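Local coordinates for tRNA modification GTPase MnmE (Chlorobium tepidum, PDB 3GEE), which probably hydrolyses GTP while helping, as a dimer, to add a carboxymethylaminomethyl group to the wobble uridine of certain tRNAs, and carries a bound folate derivative, at residues Gly15-Ala20 with Glu127-Arg131; Leu57-Ala61 with Ala82-Arg86; Ser223-Arg228 with Val407-Leu412. All coordinates share one frame; numbering follows the deposited sequence.

Starting from the N terminus, the chain first lays down 15-20, which leads into strand 18-21, and interaction 1 closes a long loop when helix 127-134 comes back against it. Interaction 2 is nested inside that loop: 57-61, between strands 48-50 and 64-71, meets 82-86 at the end of strand 76-85. Both belong to the N-terminal folate-binding part and reach the same mixed sheet, their centres about 17 Å apart. Interaction 3 opens only after interaction 1 has closed. Between its two segments lies the nucleotide-binding sheet of strands 234-239 to 374-376; it joins helix 203-232 to the segment before helix 412-432, its centre about 30 Å from that of interaction 1.

Interaction 1 (Gly15-Ala20 with Glu127-Arg131); sequences GHPIAA and EFTRR
R131 reaches out from helix 127-134 and closes on the backbone carbonyl of H16, just ahead of strand 18-21. Its NH2 donates to H16 O at 2.7 Å, in the carbonyl plane and on a lone pair, while the oxygen lies in the guanidinium plane; NH1 adds a weak second bond. With CG anti to the carbonyl carbon (chi1 -79°) and the chain extended to NE, the group arrives edge-on. G15 CA lies over one guanidinium face and I18 CD1 over the other.

I18 is the tightly packed centre. Its CD1 sits 4.2 Å from the centroid of the F128 ring, a CH-pi contact over the face, and 3.5 Å from E127 OE1. A20 CB comes in at the rim of the same ring, 3.8 Å from F128 CE2. E127 pairs with R131 one turn further along the helix, R131 NH2 to E127 OE2 being 3.6 Å, while its OE1 takes the amide of E124. With an alanine in place of R131, H16 O is likely to lose both donors, E127 OE2 one positive partner, and the space between G15 and I18 its filling.

The solvent side is looser: the H16 imidazole turns away from the helix, ND1 bonding to P17 O, and H16 CB stays 4.2 Å from R131 NH2.

F128 also makes a cation-pi contact with R34, predicted to bind the formyl-folate, and its nearest side-chain atom is about 8 Å from a bound folinic acid. Such helix-on-sheet packing belongs here to the folate-binding TrmE N-terminal domain.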
loop_
_atom_site.group_PDB
_atom_site.type_symbol
_atom_site.label_atom_id
_atom_site.label_comp_id
_atom_site.label_asym_id
_atom_site.label_seq_id
_atom_site.Cartn_x
_atom_site.Cartn_y
_atom_site.Cartn_z
ATOM N N GLY A 15 -19.372 -18.998 -5.285
ATOM C CA GLY A 15 -18.878 -18.617 -6.610
ATOM C C GLY A 15 -17.581 -19.320 -6.960
ATOM O O GLY A 15 -17.063 -20.109 -6.165
ATOM N N HIS A 16 -17.054 -19.039 -8.150
ATOM C CA HIS A 16 -15.730 -19.522 -8.534
ATOM C C HIS A 16 -14.688 -19.040 -7.516
ATOM O O HIS A 16 -14.752 -17.893 -7.064
ATOM C CB HIS A 16 -15.362 -19.026 -9.936
ATOM C CG HIS A 16 -14.228 -19.775 -10.566
ATOM N ND1 HIS A 16 -12.937 -19.724 -10.083
ATOM C CD2 HIS A 16 -14.193 -20.595 -11.644
ATOM C CE1 HIS A 16 -12.159 -20.486 -10.830
ATOM N NE2 HIS A 16 -12.896 -21.024 -11.786
ATOM N N PRO A 17 -13.740 -19.915 -7.127
ATOM C CA PRO A 17 -12.675 -19.417 -6.256
ATOM C C PRO A 17 -11.926 -18.277 -6.934
ATOM O O PRO A 17 -11.524 -18.397 -8.096
ATOM C CB PRO A 17 -11.762 -20.635 -6.063
ATOM C CG PRO A 17 -12.126 -21.573 -7.170
ATOM C CD PRO A 17 -13.580 -21.349 -7.425
ATOM N N ILE A 18 -11.787 -17.167 -6.221
ATOM C CA ILE A 18 -11.107 -15.994 -6.745
ATOM C C ILE A 18 -10.069 -15.525 -5.747
ATOM O O ILE A 18 -10.267 -15.658 -4.538
ATOM C CB ILE A 18 -12.089 -14.841 -7.060
ATOM C CG1 ILE A 18 -12.963 -14.520 -5.845
ATOM C CG2 ILE A 18 -12.947 -15.182 -8.268
ATOM C CD1 ILE A 18 -13.877 -13.336 -6.035
ATOM N N ALA A 19 -8.965 -14.983 -6.258
ATOM C CA ALA A 19 -7.877 -14.472 -5.426
ATOM C C ALA A 19 -7.551 -13.031 -5.809
ATOM O O ALA A 19 -7.812 -12.616 -6.942
ATOM C CB ALA A 19 -6.647 -15.349 -5.576
ATOM N N ALA A 20 -6.980 -12.281 -4.865
ATOM C CA ALA A 20 -6.614 -10.885 -5.065
ATOM C C ALA A 20 -5.727 -10.366 -3.942
ATOM O O ALA A 20 -5.887 -10.752 -2.782
ATOM C CB ALA A 20 -7.852 -10.030 -5.165
ATOM N N GLU A 127 -15.603 -7.535 -6.838
ATOM C CA GLU A 127 -16.310 -8.812 -6.806
ATOM C C GLU A 127 -16.581 -9.320 -5.388
ATOM O O GLU A 127 -17.628 -9.913 -5.129
ATOM C CB GLU A 127 -15.570 -9.873 -7.623
ATOM C CG GLU A 127 -16.351 -11.169 -7.764
ATOM C CD GLU A 127 -15.783 -12.103 -8.809
ATOM O OE1 GLU A 127 -14.599 -11.926 -9.188
ATOM O OE2 GLU A 127 -16.527 -13.017 -9.246
ATOM N N PHE A 128 -15.642 -9.082 -4.475
ATOM C CA PHE A 128 -15.815 -9.496 -3.094
ATOM C C PHE A 128 -17.039 -8.842 -2.469
ATOM O O PHE A 128 -17.883 -9.531 -1.896
ATOM C CB PHE A 128 -14.566 -9.203 -2.270
ATOM C CG PHE A 128 -13.399 -10.071 -2.619
ATOM C CD1 PHE A 128 -13.240 -11.318 -2.026
ATOM C CD2 PHE A 128 -12.449 -9.646 -3.541
ATOM C CE1 PHE A 128 -12.154 -12.132 -2.353
ATOM C CE2 PHE A 128 -11.356 -10.452 -3.870
ATOM C CZ PHE A 128 -11.210 -11.694 -3.275
ATOM N N THR A 129 -17.150 -7.526 -2.598
ATOM C CA THR A 129 -18.295 -6.811 -2.044
ATOM C C THR A 129 -19.557 -7.160 -2.825
ATOM O O THR A 129 -20.643 -7.258 -2.253
ATOM C CB THR A 129 -18.083 -5.287 -2.021
ATOM O OG1 THR A 129 -16.874 -4.975 -1.309
ATOM C CG2 THR A 129 -19.254 -4.608 -1.337
ATOM N N ARG A 130 -19.404 -7.365 -4.129
ATOM C CA ARG A 130 -20.507 -7.807 -4.970
ATOM C C ARG A 130 -21.103 -9.111 -4.428
ATOM O O ARG A 130 -22.330 -9.272 -4.367
ATOM C CB ARG A 130 -20.028 -8.009 -6.404
ATOM C CG ARG A 130 -21.131 -8.256 -7.390
ATOM C CD ARG A 130 -20.586 -8.892 -8.642
ATOM N NE ARG A 130 -21.221 -8.314 -9.820
ATOM C CZ ARG A 130 -20.733 -7.285 -10.507
ATOM N NH1 ARG A 130 -19.588 -6.719 -10.142
ATOM N NH2 ARG A 130 -21.387 -6.825 -11.564
ATOM N N ARG A 131 -20.231 -10.035 -4.034
ATOM C CA ARG A 131 -20.675 -11.309 -3.487
ATOM C C ARG A 131 -21.333 -11.112 -2.133
ATOM O O ARG A 131 -22.330 -11.765 -1.830
ATOM C CB ARG A 131 -19.520 -12.302 -3.395
ATOM C CG ARG A 131 -19.191 -12.938 -4.721
ATOM C CD ARG A 131 -17.996 -13.838 -4.613
ATOM N NE ARG A 131 -17.726 -14.498 -5.883
ATOM C CZ ARG A 131 -16.806 -15.440 -6.055
ATOM N NH1 ARG A 131 -16.063 -15.839 -5.032
ATOM N NH2 ARG A 131 -16.631 -15.987 -7.250
#

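Interaction 2 (Leu57-Ala61 with Ala82-Arg86); sequences LAEAA and ALVFR
A82 begins the contact with its methyl group, CB resting 4.1 Å from L57 CD2. The leucine spans two residues of the strand: its CD2 meets A82, while its branch carbon CG meets the next inward-facing residue, V84. L83 points the other way, as an alternating strand requires, and packs on A65 of the second subunit.

V84 is the apolar middle of the contact. Its CG1 is anti to the backbone N (chi1 177°), a setting that presents the two methyls to different parts of the loop: CG2 meets L57 CG at 3.9 Å and A60 CB at 4.1 Å, with the L57 and V84 side chains crossing obliquely, whereas CG1 lies 3.8 Å from the backbone oxygen A61 O. Here the fold becomes clear: strand 76-85 runs antiparallel to 64-71 and 96-102 in the mixed sheet of the TrmE N-terminal domain, and 57-61, part of the connection into strand 64-71, folds over one face of that sheet. Helix 40-47 joins it there, L41 touching V84 and D45 accepting the amides of L57 and A58. The other face reaches the second subunit here, F85 packing on its I81 besides meeting Y63 of its own chain edge-to-face.

At R86 the contact becomes polar. The chain runs extended from CG to NE and then swings its flat end across (chi4 -97°), bringing one edge to the loop carbonyls. NE donates to A60 O at 2.6 Å with an N-H...O angle of 163°, the donor lying nearly along the C=O axis and the oxygen in the guanidinium plane. NH2 reaches the same oxygen weakly and also bonds to A58 O, though the very short length modelled there is doubtful at this resolution.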
loop_
_atom_site.group_PDB
_atom_site.type_symbol
_atom_site.label_atom_id
_atom_site.label_comp_id
_atom_site.label_asym_id
_atom_site.label_seq_id
_atom_site.Cartn_x
_atom_site.Cartn_y
_atom_site.Cartn_z
ATOM N N LEU A 57 -6.256 -26.858 7.145
ATOM C CA LEU A 57 -7.136 -25.697 7.058
ATOM C C LEU A 57 -8.597 -26.083 6.832
ATOM O O LEU A 57 -9.494 -25.521 7.460
ATOM C CB LEU A 57 -6.657 -24.748 5.948
ATOM C CG LEU A 57 -5.894 -23.457 6.274
ATOM C CD1 LEU A 57 -5.035 -23.541 7.534
ATOM C CD2 LEU A 57 -5.045 -23.050 5.079
ATOM N N ALA A 58 -8.830 -27.042 5.940
ATOM C CA ALA A 58 -10.180 -27.513 5.654
ATOM C C ALA A 58 -10.848 -28.144 6.881
ATOM O O ALA A 58 -12.058 -28.363 6.886
ATOM C CB ALA A 58 -10.164 -28.491 4.487
ATOM N N GLU A 59 -10.054 -28.415 7.914
ATOM C CA GLU A 59 -10.540 -29.008 9.154
ATOM C C GLU A 59 -10.704 -27.976 10.268
ATOM O O GLU A 59 -11.025 -28.329 11.400
ATOM C CB GLU A 59 -9.567 -30.086 9.632
ATOM C CG GLU A 59 -9.388 -31.270 8.692
ATOM C CD GLU A 59 -8.322 -32.247 9.184
ATOM O OE1 GLU A 59 -7.405 -31.826 9.932
ATOM O OE2 GLU A 59 -8.402 -33.441 8.821
ATOM N N ALA A 60 -10.488 -26.707 9.950
ATOM C CA ALA A 60 -10.418 -25.661 10.968
ATOM C C ALA A 60 -11.732 -24.917 11.148
ATOM O O ALA A 60 -12.525 -24.798 10.215
ATOM C CB ALA A 60 -9.309 -24.688 10.634
ATOM N N ALA A 61 -11.949 -24.415 12.360
ATOM C CA ALA A 61 -13.126 -23.614 12.666
ATOM C C ALA A 61 -13.020 -22.224 12.042
ATOM O O ALA A 61 -11.927 -21.732 11.773
ATOM C CB ALA A 61 -13.292 -23.499 14.162
ATOM N N ALA A 82 -2.546 -17.887 7.998
ATOM C CA ALA A 82 -3.803 -18.114 7.298
ATOM C C ALA A 82 -4.968 -17.878 8.242
ATOM O O ALA A 82 -4.943 -18.326 9.391
ATOM C CB ALA A 82 -3.852 -19.512 6.708
ATOM N N LEU A 83 -5.972 -17.151 7.764
ATOM C CA LEU A 83 -7.175 -16.907 8.543
ATOM C C LEU A 83 -8.355 -17.578 7.865
ATOM O O LEU A 83 -8.781 -17.166 6.778
ATOM C CB LEU A 83 -7.434 -15.410 8.719
ATOM C CG LEU A 83 -8.561 -14.975 9.663
ATOM C CD1 LEU A 83 -8.519 -15.728 10.979
ATOM C CD2 LEU A 83 -8.490 -13.484 9.920
ATOM N N VAL A 84 -8.877 -18.615 8.514
ATOM C CA VAL A 84 -10.014 -19.357 7.989
ATOM C C VAL A 84 -11.316 -18.634 8.340
ATOM O O VAL A 84 -11.486 -18.160 9.465
ATOM C CB VAL A 84 -10.019 -20.818 8.529
ATOM C CG1 VAL A 84 -11.236 -21.584 8.037
ATOM C CG2 VAL A 84 -8.733 -21.547 8.127
ATOM N N PHE A 85 -12.199 -18.517 7.351
ATOM C CA PHE A 85 -13.571 -18.066 7.549
ATOM C C PHE A 85 -14.458 -19.109 6.904
ATOM O O PHE A 85 -14.122 -19.646 5.840
ATOM C CB PHE A 85 -13.853 -16.746 6.840
ATOM C CG PHE A 85 -13.089 -15.573 7.366
ATOM C CD1 PHE A 85 -11.859 -15.221 6.811
ATOM C CD2 PHE A 85 -13.620 -14.783 8.369
ATOM C CE1 PHE A 85 -11.151 -14.120 7.275
ATOM C CE2 PHE A 85 -12.921 -13.678 8.840
ATOM C CZ PHE A 85 -11.682 -13.344 8.288
ATOM N N ARG A 86 -15.608 -19.369 7.517
ATOM C CA ARG A 86 -16.490 -20.423 7.038
ATOM C C ARG A 86 -17.924 -19.990 6.811
ATOM O O ARG A 86 -18.338 -18.903 7.222
ATOM C CB ARG A 86 -16.487 -21.589 8.022
ATOM C CG ARG A 86 -15.308 -22.499 7.883
ATOM C CD ARG A 86 -15.614 -23.832 8.486
ATOM N NE ARG A 86 -14.441 -24.691 8.479
ATOM C CZ ARG A 86 -14.182 -25.611 7.554
ATOM N NH1 ARG A 86 -15.016 -25.812 6.541
ATOM N NH2 ARG A 86 -13.081 -26.335 7.654
#

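Interaction 3 (Ser223-Arg228 with Val407-Leu412); sequences SYQHGR and VLVTSL
S223 meets the extended segment 407-412 through its hydroxyl: V409 N donates to S223 OG at 3.0 Å, almost straight at 171°. OG stands between the backbone N and the carbonyl carbon (chi1 65°), and from there it also bonds to L220 O, one turn back along helix 203-232, so the hydroxyl is held from both sides of the junction.

Y224 follows with its backbone and ring together. Its CA makes a CA-H...O contact with V409 O at 3.4 Å, and its CB lies 3.8 Å from V409 CG1. CG is anti to the backbone N (chi1 180°), which lays the ring alongside the segment: V409 O is at the ring edge, in plane, with the backbone of T410 and S411 following the same rim. The far end arrives beside L412, where Y224 OH is 3.6 Å from L412 CB. R228 CB lies over one ring face, and Y415 of helix 412-432 stacks on the ring.

H226 adds a light touch, its CB near L408 CD2, before its imidazole leads away to a weak hydrogen bond with D400 N. At G227 the two chains run close, G227 CA 4.7 Å from T410 CA, and G227 CA approaches V409 O at 3.6 Å; a side chain on this residue would point straight at V409 O. G227 O meets the methyl CG2 of T410.

R228 has only its backbone N near T410 CG2; its guanidinium runs away to salt bridges with D314 and E312. With one straight N-H...O bond and two CA-H...O contacts gripping V409, the approach to helix 412-432, N-capped by S411, probably depends for its position on the serine hydroxyl, the tyrosine ring edge and the close approach of the glycine.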
loop_
_atom_site.group_PDB
_atom_site.type_symbol
_atom_site.label_atom_id
_atom_site.label_comp_id
_atom_site.label_asym_id
_atom_site.label_seq_id
_atom_site.Cartn_x
_atom_site.Cartn_y
_atom_site.Cartn_z
ATOM N N SER A 223 -31.853 16.501 1.121
ATOM C CA SER A 223 -30.499 16.388 1.670
ATOM C C SER A 223 -29.411 16.180 0.612
ATOM O O SER A 223 -28.232 16.429 0.876
ATOM C CB SER A 223 -30.429 15.283 2.735
ATOM O OG SER A 223 -30.665 14.001 2.181
ATOM N N TYR A 224 -29.812 15.738 -0.579
ATOM C CA TYR A 224 -28.874 15.473 -1.673
ATOM C C TYR A 224 -28.062 16.706 -2.077
ATOM O O TYR A 224 -26.946 16.577 -2.585
ATOM C CB TYR A 224 -29.607 14.888 -2.883
ATOM C CG TYR A 224 -28.709 14.592 -4.065
ATOM C CD1 TYR A 224 -28.873 15.268 -5.272
ATOM C CD2 TYR A 224 -27.687 13.645 -3.972
ATOM C CE1 TYR A 224 -28.052 15.002 -6.363
ATOM C CE2 TYR A 224 -26.856 13.372 -5.054
ATOM C CZ TYR A 224 -27.046 14.054 -6.246
ATOM O OH TYR A 224 -26.229 13.790 -7.321
ATOM N N GLN A 225 -28.628 17.890 -1.845
ATOM C CA GLN A 225 -27.945 19.153 -2.116
ATOM C C GLN A 225 -26.676 19.271 -1.267
ATOM O O GLN A 225 -25.607 19.598 -1.787
ATOM C CB GLN A 225 -28.885 20.336 -1.862
ATOM C CG GLN A 225 -28.693 21.520 -2.815
ATOM C CD GLN A 225 -29.434 21.356 -4.143
ATOM O OE1 GLN A 225 -29.483 20.265 -4.723
ATOM N NE2 GLN A 225 -30.009 22.451 -4.631
ATOM N N HIS A 226 -26.801 18.988 0.030
ATOM C CA HIS A 226 -25.652 18.934 0.939
ATOM C C HIS A 226 -24.829 17.676 0.711
ATOM O O HIS A 226 -23.599 17.723 0.715
ATOM C CB HIS A 226 -26.103 18.979 2.404
ATOM C CG HIS A 226 -26.306 20.364 2.936
ATOM N ND1 HIS A 226 -25.260 21.232 3.167
ATOM C CD2 HIS A 226 -27.432 21.026 3.296
ATOM C CE1 HIS A 226 -25.733 22.372 3.641
ATOM N NE2 HIS A 226 -27.048 22.274 3.726
ATOM N N GLY A 227 -25.529 16.559 0.516
ATOM C CA GLY A 227 -24.924 15.237 0.377
ATOM C C GLY A 227 -23.915 15.107 -0.743
ATOM O O GLY A 227 -22.819 14.598 -0.527
ATOM N N ARG A 228 -24.283 15.572 -1.937
ATOM C CA ARG A 228 -23.394 15.533 -3.104
ATOM C C ARG A 228 -22.089 16.289 -2.840
ATOM O O ARG A 228 -21.012 15.856 -3.258
ATOM C CB ARG A 228 -24.095 16.099 -4.343
ATOM C CG ARG A 228 -23.565 15.545 -5.662
ATOM C CD ARG A 228 -24.010 16.377 -6.861
ATOM N NE ARG A 228 -23.235 17.610 -6.988
ATOM C CZ ARG A 228 -23.419 18.535 -7.928
ATOM N NH1 ARG A 228 -24.362 18.391 -8.853
ATOM N NH2 ARG A 228 -22.654 19.614 -7.942
ATOM N N VAL A 407 -30.148 11.842 8.177
ATOM C CA VAL A 407 -28.991 11.362 7.419
ATOM C C VAL A 407 -28.978 11.904 5.994
ATOM O O VAL A 407 -30.026 12.033 5.360
ATOM C CB VAL A 407 -28.914 9.817 7.401
ATOM C CG1 VAL A 407 -28.463 9.296 8.760
ATOM C CG2 VAL A 407 -30.253 9.193 6.988
ATOM N N LEU A 408 -27.785 12.219 5.500
ATOM C CA LEU A 408 -27.631 12.805 4.172
ATOM C C LEU A 408 -27.686 11.734 3.095
ATOM O O LEU A 408 -26.908 10.787 3.120
ATOM C CB LEU A 408 -26.302 13.567 4.059
ATOM C CG LEU A 408 -25.850 14.531 5.164
ATOM C CD1 LEU A 408 -24.457 15.065 4.857
ATOM C CD2 LEU A 408 -26.834 15.679 5.368
ATOM N N VAL A 409 -28.611 11.875 2.154
ATOM C CA VAL A 409 -28.583 11.025 0.972
ATOM C C VAL A 409 -27.535 11.574 0.004
ATOM O O VAL A 409 -27.455 12.780 -0.228
ATOM C CB VAL A 409 -29.981 10.865 0.298
ATOM C CG1 VAL A 409 -30.457 12.160 -0.317
ATOM C CG2 VAL A 409 -29.947 9.773 -0.759
ATOM N N THR A 410 -26.704 10.681 -0.519
ATOM C CA THR A 410 -25.747 11.029 -1.556
ATOM C C THR A 410 -26.059 10.214 -2.806
ATOM O O THR A 410 -27.021 9.441 -2.817
ATOM C CB THR A 410 -24.313 10.726 -1.122
ATOM O OG1 THR A 410 -24.184 10.882 0.297
ATOM C CG2 THR A 410 -23.377 11.671 -1.822
ATOM N N SER A 411 -25.248 10.386 -3.849
ATOM C CA SER A 411 -25.347 9.580 -5.068
ATOM C C SER A 411 -26.613 9.848 -5.892
ATOM O O SER A 411 -27.741 9.562 -5.470
ATOM C CB SER A 411 -25.172 8.083 -4.760
ATOM O OG SER A 411 -25.842 7.269 -5.706
ATOM N N LEU A 412 -26.389 10.401 -7.079
ATOM C CA LEU A 412 -27.434 10.652 -8.060
ATOM C C LEU A 412 -28.452 9.504 -8.145
ATOM O O LEU A 412 -29.669 9.742 -8.126
ATOM C CB LEU A 412 -26.778 10.905 -9.420
ATOM C CG LEU A 412 -27.604 11.294 -10.642
ATOM C CD1 LEU A 412 -28.145 12.713 -10.518
ATOM C CD2 LEU A 412 -26.734 11.156 -11.878
#